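Local structure of Rnh (Ribonuclease H) (Chlorobaculum tepidum, 3H08) at residues R46-E57 with N101-L111; G23-E34 with Y130-A138. The protein probably cuts the RNA strand of RNA-DNA hybrids endonucleolytically, using magnesium and leaving 5'-phosphomonoester ends. The protein carries 3 engineered substitutions. All coordinates share one frame; numbering follows the deposited sequence.

Contact 1 (R46-E57 with N101-L111)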
# COMPACT_ATOMS: atom_id res chain seq x y z
N ARG A 46 -2.46 -8.70 2.47
CA ARG A 46 -2.43 -7.81 3.62
C ARG A 46 -1.21 -6.91 3.62
O ARG A 46 -1.31 -5.70 3.95
CB ARG A 46 -2.53 -8.58 4.94
CG ARG A 46 -3.92 -9.04 5.24
CD ARG A 46 -4.08 -9.57 6.67
NE ARG A 46 -3.97 -8.54 7.70
CZ ARG A 46 -4.98 -7.80 8.14
NH1 ARG A 46 -6.19 -7.88 7.60
NH2 ARG A 46 -4.75 -6.92 9.12
N MET A 47 -0.06 -7.45 3.24
CA MET A 47 1.15 -6.61 3.22
C MET A 47 1.11 -5.56 2.08
O MET A 47 1.60 -4.47 2.25
CB MET A 47 2.40 -7.45 3.12
CG MET A 47 2.69 -8.27 4.34
SD MET A 47 3.10 -7.30 5.83
CE MET A 47 1.50 -7.07 6.53
N GLU A 48 0.50 -5.91 0.96
CA GLU A 48 0.26 -4.98 -0.14
C GLU A 48 -0.60 -3.82 0.31
O GLU A 48 -0.30 -2.67 -0.01
CB GLU A 48 -0.40 -5.72 -1.30
CG GLU A 48 0.55 -6.72 -1.97
CD GLU A 48 -0.13 -7.75 -2.91
OE1 GLU A 48 -1.33 -7.65 -3.28
OE2 GLU A 48 0.58 -8.70 -3.30
N LEU A 49 -1.67 -4.10 1.05
CA LEU A 49 -2.53 -3.01 1.56
C LEU A 49 -1.80 -2.23 2.62
O LEU A 49 -1.87 -1.00 2.65
CB LEU A 49 -3.80 -3.57 2.14
CG LEU A 49 -4.77 -4.27 1.22
CD1 LEU A 49 -6.07 -4.50 1.96
CD2 LEU A 49 -5.03 -3.46 0.01
N MET A 50 -1.13 -2.93 3.53
CA MET A 50 -0.42 -2.25 4.62
C MET A 50 0.62 -1.27 4.11
O MET A 50 0.82 -0.18 4.65
CB MET A 50 0.22 -3.26 5.57
CG MET A 50 0.71 -2.62 6.82
SD MET A 50 -0.63 -2.08 7.88
CE MET A 50 -1.28 -3.65 8.42
N ALA A 51 1.33 -1.64 3.06
CA ALA A 51 2.33 -0.71 2.49
C ALA A 51 1.68 0.61 2.07
O ALA A 51 2.23 1.66 2.31
CB ALA A 51 3.03 -1.34 1.38
N ALA A 52 0.53 0.53 1.41
CA ALA A 52 -0.20 1.73 1.00
C ALA A 52 -0.70 2.51 2.21
O ALA A 52 -0.61 3.74 2.24
CB ALA A 52 -1.31 1.37 0.08
N ILE A 53 -1.27 1.82 3.19
CA ILE A 53 -1.73 2.48 4.43
C ILE A 53 -0.62 3.24 5.12
O ILE A 53 -0.77 4.40 5.46
CB ILE A 53 -2.34 1.45 5.39
CG1 ILE A 53 -3.68 0.95 4.80
CG2 ILE A 53 -2.51 2.03 6.79
CD1 ILE A 53 -4.19 -0.32 5.41
N LYS A 54 0.49 2.56 5.32
CA LYS A 54 1.61 3.14 6.03
C LYS A 54 2.21 4.30 5.22
O LYS A 54 2.56 5.33 5.79
CB LYS A 54 2.63 2.06 6.34
CG LYS A 54 2.15 1.01 7.31
CD LYS A 54 2.01 1.56 8.68
CE LYS A 54 1.74 0.47 9.65
NZ LYS A 54 1.51 1.05 10.99
N GLY A 55 2.32 4.14 3.89
CA GLY A 55 2.79 5.21 3.05
C GLY A 55 1.93 6.44 3.20
O GLY A 55 2.42 7.55 3.34
N LEU A 56 0.61 6.27 3.11
CA LEU A 56 -0.30 7.41 3.25
C LEU A 56 -0.26 8.00 4.66
O LEU A 56 -0.35 9.21 4.82
CB LEU A 56 -1.71 7.02 2.82
CG LEU A 56 -1.86 6.71 1.33
CD1 LEU A 56 -3.20 6.04 1.08
CD2 LEU A 56 -1.72 7.93 0.47
N GLU A 57 -0.14 7.15 5.68
CA GLU A 57 -0.05 7.63 7.07
C GLU A 57 1.21 8.47 7.32
O GLU A 57 1.24 9.27 8.25
CB GLU A 57 -0.09 6.47 8.03
CG GLU A 57 -1.46 5.90 8.20
CD GLU A 57 -1.57 4.75 9.21
OE1 GLU A 57 -0.55 4.18 9.62
OE2 GLU A 57 -2.73 4.44 9.60
N ASN A 101 -10.10 -8.64 4.97
CA ASN A 101 -9.25 -7.50 5.33
C ASN A 101 -10.01 -6.19 5.49
O ASN A 101 -9.49 -5.10 5.21
CB ASN A 101 -8.14 -7.34 4.29
CG ASN A 101 -7.40 -8.64 4.04
OD1 ASN A 101 -7.14 -9.05 2.88
ND2 ASN A 101 -7.08 -9.33 5.11
N ILE A 102 -11.24 -6.30 6.03
CA ILE A 102 -12.11 -5.11 6.20
C ILE A 102 -11.39 -4.07 7.05
O ILE A 102 -11.50 -2.90 6.78
CB ILE A 102 -13.45 -5.46 6.84
CG1 ILE A 102 -14.26 -6.31 5.85
CG2 ILE A 102 -14.23 -4.21 7.20
CD1 ILE A 102 -15.44 -7.03 6.53
N ASP A 103 -10.64 -4.52 8.06
CA ASP A 103 -9.90 -3.59 8.91
C ASP A 103 -8.98 -2.68 8.10
O ASP A 103 -8.92 -1.46 8.31
CB ASP A 103 -9.13 -4.33 10.00
CG ASP A 103 -8.13 -5.40 9.46
OD1 ASP A 103 -8.41 -6.12 8.46
OD2 ASP A 103 -7.08 -5.53 10.12
N LEU A 104 -8.29 -3.27 7.14
CA LEU A 104 -7.36 -2.50 6.31
C LEU A 104 -8.09 -1.66 5.27
O LEU A 104 -7.75 -0.49 5.08
CB LEU A 104 -6.33 -3.43 5.66
CG LEU A 104 -5.48 -4.26 6.62
CD1 LEU A 104 -4.44 -5.04 5.85
CD2 LEU A 104 -4.77 -3.39 7.62
N TRP A 105 -9.13 -2.21 4.65
CA TRP A 105 -9.94 -1.38 3.74
C TRP A 105 -10.55 -0.16 4.44
O TRP A 105 -10.64 0.90 3.82
CB TRP A 105 -11.02 -2.18 3.02
CG TRP A 105 -10.48 -3.17 2.08
CD1 TRP A 105 -10.53 -4.52 2.21
CD2 TRP A 105 -9.72 -2.92 0.89
NE1 TRP A 105 -9.92 -5.14 1.15
CE2 TRP A 105 -9.39 -4.18 0.33
CE3 TRP A 105 -9.31 -1.76 0.23
CZ2 TRP A 105 -8.69 -4.30 -0.87
CZ3 TRP A 105 -8.62 -1.90 -0.97
CH2 TRP A 105 -8.30 -3.15 -1.48
N GLN A 106 -10.93 -0.27 5.70
CA GLN A 106 -11.49 0.88 6.42
C GLN A 106 -10.45 1.96 6.59
O GLN A 106 -10.76 3.15 6.58
CB GLN A 106 -12.01 0.44 7.79
CG GLN A 106 -13.34 -0.24 7.67
CD GLN A 106 -13.78 -0.97 8.92
OE1 GLN A 106 -14.95 -1.28 9.07
NE2 GLN A 106 -12.84 -1.27 9.82
N GLU A 107 -9.21 1.55 6.81
CA GLU A 107 -8.12 2.50 6.94
C GLU A 107 -7.88 3.21 5.61
O GLU A 107 -7.69 4.42 5.58
CB GLU A 107 -6.85 1.80 7.40
CG GLU A 107 -6.80 1.56 8.85
CD GLU A 107 -6.85 2.89 9.60
OE1 GLU A 107 -5.88 3.69 9.48
OE2 GLU A 107 -7.87 3.15 10.24
N ILE A 108 -7.91 2.46 4.52
CA ILE A 108 -7.70 3.02 3.19
C ILE A 108 -8.82 3.99 2.83
O ILE A 108 -8.56 5.00 2.18
CB ILE A 108 -7.56 1.90 2.12
CG1 ILE A 108 -6.27 1.12 2.38
CG2 ILE A 108 -7.57 2.50 0.71
CD1 ILE A 108 -6.16 -0.19 1.59
N LEU A 109 -10.05 3.69 3.25
CA LEU A 109 -11.16 4.65 3.07
C LEU A 109 -10.87 5.99 3.76
O LEU A 109 -11.09 7.05 3.17
CB LEU A 109 -12.45 4.05 3.60
CG LEU A 109 -13.07 3.09 2.64
CD1 LEU A 109 -14.20 2.33 3.36
CD2 LEU A 109 -13.62 3.80 1.42
N LYS A 110 -10.41 5.94 5.01
CA LYS A 110 -10.10 7.14 5.74
C LYS A 110 -8.97 7.94 5.09
O LYS A 110 -9.05 9.17 4.92
CB LYS A 110 -9.75 6.78 7.19
CG LYS A 110 -10.96 6.26 7.99
CD LYS A 110 -10.48 5.71 9.33
CE LYS A 110 -10.12 6.86 10.26
NZ LYS A 110 -9.89 6.41 11.68
N LEU A 111 -7.94 7.25 4.67
CA LEU A 111 -6.75 7.90 4.14
C LEU A 111 -6.99 8.50 2.77
O LEU A 111 -6.33 9.45 2.38
CB LEU A 111 -5.60 6.90 4.10
CG LEU A 111 -5.09 6.58 5.48
CD1 LEU A 111 -4.28 5.29 5.50
CD2 LEU A 111 -4.24 7.73 6.01
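Helices R46-E57 and I102-L111 run side by side in the same direction, their axes 9.8 Å apart at the closest and inclined by 31°, with L49 facing L104, I53 facing I108 and L56 facing L111. Two side chains interlock as knobs in holes: I53 sits among L104, E107, I108 and L111, and L104 among R46, L49, M50 and I53. The branched I53 serves both sides of its hole, its CG1 3.5 Å from I108 CG1 and its CG2 against L111 CD1. L49, with CG anti to the carbonyl carbon (chi1 -65°), reaches over one face of the W105 indole; its CD1 lies 4.0 Å from the centroid of the six-membered ring, a CH-pi contact, while CD2 touches W105 CH2 and I108 CD1. In the RNase H fold these helices pack together on one side of the mixed sheet; E48, a predicted magnesium ligand, lies on a different face of the first helix, and W105 NE1 is hydrogen-bonded to the hydroxyl of Y73. Near the N-terminal ends of both helices, R46 closes the apolar seam. Its guanidinium holds D103 end-on, NH1 to OD1 at 3.0 Å and NH2 to OD2 at 2.9 Å, both nearly straight, with the two planar groups only 12° apart; L104 CD1 lies over the centre of one guanidinium face. At the far end two carboxylates approach instead, E57 OE2 and E107 OE1 being 3.2 Å apart, which may favour protonation of one.

Contact 2 (G23-E34 with Y130-A138); sequences GALLMYGSSRKE and YNSRADELA. Engineered in segment 130-138: A134 (natural residue Cys).
G23 lies against the helix Y130-A138 so closely that its CA is 3.7 Å from A134 O and 4.2 Å from L137 CB. Having no side chain, G23 lets the strand backbone come right up to the helix at A134 and L137. The engineered A134 has its CB near G23 O, and A138 CB packs on G23 N. Further along the strand the gap widens and longer residues bridge it: L25 CD2 touches the edge of the Y130 ring, and M27, extended until a bend at chi3 (-62°), lays its CE over one face, 3.5 Å from the centroid. Its SD stands higher above the same face, 4.9 Å from the Y130 ring centroid, a Met-aromatic contact in which the methyl makes the closer touch. Strands 23-28 and 31-34 form a beta hairpin of the RNase H sheet, closed by a type II' turn from Y28 to S31, and the helix, which carries the predicted magnesium ligand D135, runs roughly antiparallel to strand 23-28, their directions 142° apart. Charged side chains take over towards solvent. R133 grips E34 side-on, NE to OE2 at 2.9 Å with an almost straight N-H, and NH2 to OE1 at 2.8 Å, more bent. E34 OE2 also accepts from R32 NH1, so one carboxylate probably offsets two arginines; R133 NH1 turns to E136 OE1. L137 packs against the network, CD2 over the centre of one R133 guanidinium face and CD1 3.7 Å from E34 CB.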
# COMPACT_ATOMS: atom_id res chain seq x y z
N GLY A 23 6.98 -2.03 2.59
CA GLY A 23 7.87 -0.92 2.41
C GLY A 23 7.20 0.15 1.57
O GLY A 23 6.34 -0.14 0.73
N ALA A 24 7.59 1.38 1.79
CA ALA A 24 7.11 2.49 0.98
C ALA A 24 8.22 3.53 0.85
O ALA A 24 8.95 3.81 1.80
CB ALA A 24 5.84 3.11 1.58
N LEU A 25 8.28 4.13 -0.32
CA LEU A 25 9.18 5.20 -0.65
C LEU A 25 8.31 6.38 -1.08
O LEU A 25 7.48 6.25 -2.00
CB LEU A 25 10.10 4.77 -1.80
CG LEU A 25 11.09 5.76 -2.35
CD1 LEU A 25 11.84 6.37 -1.26
CD2 LEU A 25 12.00 5.01 -3.31
N LEU A 26 8.45 7.47 -0.34
CA LEU A 26 7.72 8.71 -0.59
C LEU A 26 8.65 9.69 -1.24
O LEU A 26 9.77 9.89 -0.76
CB LEU A 26 7.18 9.30 0.73
CG LEU A 26 6.01 8.56 1.37
CD1 LEU A 26 6.48 7.41 2.17
CD2 LEU A 26 5.19 9.49 2.20
N MET A 27 8.22 10.32 -2.31
CA MET A 27 9.05 11.20 -3.10
C MET A 27 8.37 12.55 -3.35
O MET A 27 7.22 12.62 -3.75
CB MET A 27 9.34 10.52 -4.44
CG MET A 27 10.03 11.35 -5.40
SD MET A 27 10.17 10.42 -6.93
CE MET A 27 11.14 9.04 -6.40
N TYR A 28 9.11 13.63 -3.13
CA TYR A 28 8.68 14.97 -3.48
C TYR A 28 9.90 15.73 -4.02
O TYR A 28 10.77 16.14 -3.27
CB TYR A 28 8.10 15.63 -2.25
CG TYR A 28 7.63 17.05 -2.47
CD1 TYR A 28 6.60 17.34 -3.36
CD2 TYR A 28 8.21 18.11 -1.76
CE1 TYR A 28 6.20 18.65 -3.56
CE2 TYR A 28 7.81 19.39 -1.95
CZ TYR A 28 6.81 19.67 -2.84
OH TYR A 28 6.43 20.97 -3.00
N GLY A 29 9.97 15.86 -5.34
CA GLY A 29 11.17 16.33 -6.02
C GLY A 29 12.38 15.51 -5.65
O GLY A 29 12.37 14.27 -5.73
N SER A 30 13.42 16.20 -5.17
CA SER A 30 14.63 15.51 -4.74
C SER A 30 14.55 14.95 -3.31
O SER A 30 15.44 14.22 -2.89
CB SER A 30 15.83 16.43 -4.87
OG SER A 30 15.65 17.53 -4.02
N SER A 31 13.48 15.27 -2.58
CA SER A 31 13.30 14.70 -1.25
C SER A 31 12.72 13.30 -1.30
O SER A 31 11.83 13.00 -2.10
CB SER A 31 12.40 15.58 -0.39
OG SER A 31 11.15 15.78 -0.99
N ARG A 32 13.22 12.44 -0.41
CA ARG A 32 12.77 11.06 -0.32
C ARG A 32 12.59 10.68 1.15
O ARG A 32 13.30 11.19 2.02
CB ARG A 32 13.77 10.11 -1.00
CG ARG A 32 14.72 9.33 -0.02
CD ARG A 32 15.10 7.92 -0.55
NE ARG A 32 15.25 7.92 -2.01
CZ ARG A 32 15.56 6.84 -2.72
NH1 ARG A 32 15.76 5.67 -2.12
NH2 ARG A 32 15.69 6.94 -4.04
N LYS A 33 11.65 9.79 1.42
CA LYS A 33 11.43 9.22 2.76
C LYS A 33 11.15 7.73 2.54
O LYS A 33 10.37 7.38 1.66
CB LYS A 33 10.23 9.88 3.47
CG LYS A 33 9.90 9.29 4.88
CD LYS A 33 8.74 10.01 5.62
CE LYS A 33 8.92 11.53 5.68
NZ LYS A 33 7.82 12.24 6.47
N GLU A 34 11.82 6.89 3.32
CA GLU A 34 11.63 5.45 3.31
C GLU A 34 11.02 5.01 4.63
O GLU A 34 11.45 5.44 5.71
CB GLU A 34 12.94 4.72 3.07
CG GLU A 34 13.55 5.04 1.73
CD GLU A 34 14.88 4.37 1.43
OE1 GLU A 34 15.54 3.80 2.36
OE2 GLU A 34 15.28 4.42 0.24
N TYR A 130 12.16 2.68 -7.94
CA TYR A 130 11.49 3.12 -6.70
C TYR A 130 10.61 2.04 -6.12
O TYR A 130 10.71 1.72 -4.94
CB TYR A 130 10.78 4.43 -6.93
CG TYR A 130 11.69 5.45 -7.59
CD1 TYR A 130 12.73 6.07 -6.87
CD2 TYR A 130 11.58 5.74 -8.93
CE1 TYR A 130 13.59 6.99 -7.48
CE2 TYR A 130 12.42 6.66 -9.55
CZ TYR A 130 13.43 7.28 -8.82
OH TYR A 130 14.28 8.17 -9.45
N ASN A 131 9.78 1.41 -6.94
CA ASN A 131 9.12 0.19 -6.47
C ASN A 131 10.12 -0.88 -6.11
O ASN A 131 9.90 -1.61 -5.18
CB ASN A 131 8.09 -0.35 -7.47
CG ASN A 131 6.80 0.40 -7.41
OD1 ASN A 131 5.98 0.24 -6.45
ND2 ASN A 131 6.58 1.21 -8.40
N SER A 132 11.23 -0.98 -6.85
CA SER A 132 12.22 -1.99 -6.49
C SER A 132 12.77 -1.72 -5.09
O SER A 132 13.01 -2.65 -4.31
CB SER A 132 13.36 -1.98 -7.47
OG SER A 132 12.95 -2.51 -8.72
N ARG A 133 13.01 -0.45 -4.79
CA ARG A 133 13.51 -0.11 -3.45
C ARG A 133 12.48 -0.42 -2.37
O ARG A 133 12.83 -0.97 -1.31
CB ARG A 133 13.95 1.38 -3.38
CG ARG A 133 14.40 1.83 -2.02
CD ARG A 133 15.59 1.06 -1.53
NE ARG A 133 16.07 1.65 -0.29
CZ ARG A 133 16.84 1.03 0.57
NH1 ARG A 133 17.27 -0.18 0.32
NH2 ARG A 133 17.24 1.66 1.66
N ALA A 134 11.22 -0.10 -2.63
CA ALA A 134 10.13 -0.43 -1.72
C ALA A 134 10.08 -1.95 -1.45
O ALA A 134 9.91 -2.38 -0.29
CB ALA A 134 8.81 0.09 -2.28
N ASP A 135 10.21 -2.74 -2.51
CA ASP A 135 10.28 -4.21 -2.40
C ASP A 135 11.46 -4.67 -1.54
O ASP A 135 11.32 -5.53 -0.65
CB ASP A 135 10.33 -4.80 -3.79
CG ASP A 135 10.39 -6.33 -3.79
OD1 ASP A 135 9.43 -6.97 -3.29
OD2 ASP A 135 11.40 -6.87 -4.23
N GLU A 136 12.65 -4.07 -1.77
CA GLU A 136 13.85 -4.37 -1.02
C GLU A 136 13.61 -4.05 0.45
O GLU A 136 13.99 -4.83 1.31
CB GLU A 136 15.03 -3.54 -1.56
CG GLU A 136 16.38 -3.83 -0.99
CD GLU A 136 17.50 -2.91 -1.52
OE1 GLU A 136 17.21 -1.88 -2.20
OE2 GLU A 136 18.68 -3.23 -1.29
N LEU A 137 12.97 -2.93 0.73
CA LEU A 137 12.72 -2.52 2.10
C LEU A 137 11.76 -3.51 2.80
O LEU A 137 11.95 -3.87 3.96
CB LEU A 137 12.08 -1.14 2.12
CG LEU A 137 13.03 0.02 1.87
CD1 LEU A 137 12.24 1.29 1.73
CD2 LEU A 137 14.02 0.13 2.96
N ALA A 138 10.79 -4.02 2.05
CA ALA A 138 9.84 -5.00 2.63
C ALA A 138 10.58 -6.29 2.98
O ALA A 138 10.38 -6.88 4.05
CB ALA A 138 8.75 -5.31 1.68

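In the fold
The two contacts, with centres about 17 Å apart, join at helix 44-57, where A51 CB packs on G23 O and G55 CA on A24 CB; G55 suits this close approach. Strand 31-39 of contact 2 is also followed in the chain by that helix of contact 1. Both contacts are partly buried. Contact 1 has its interior close to the centre of the chain and is mainly an aliphatic helix-helix seam, with charges at its ends. Contact 2, about 12 Å from that centre, sets a helix against strands, and its buried glycine end gives way at the surface to a network of arginines and glutamates. Each holds a predicted magnesium ligand, E48 in one and D135 in the other.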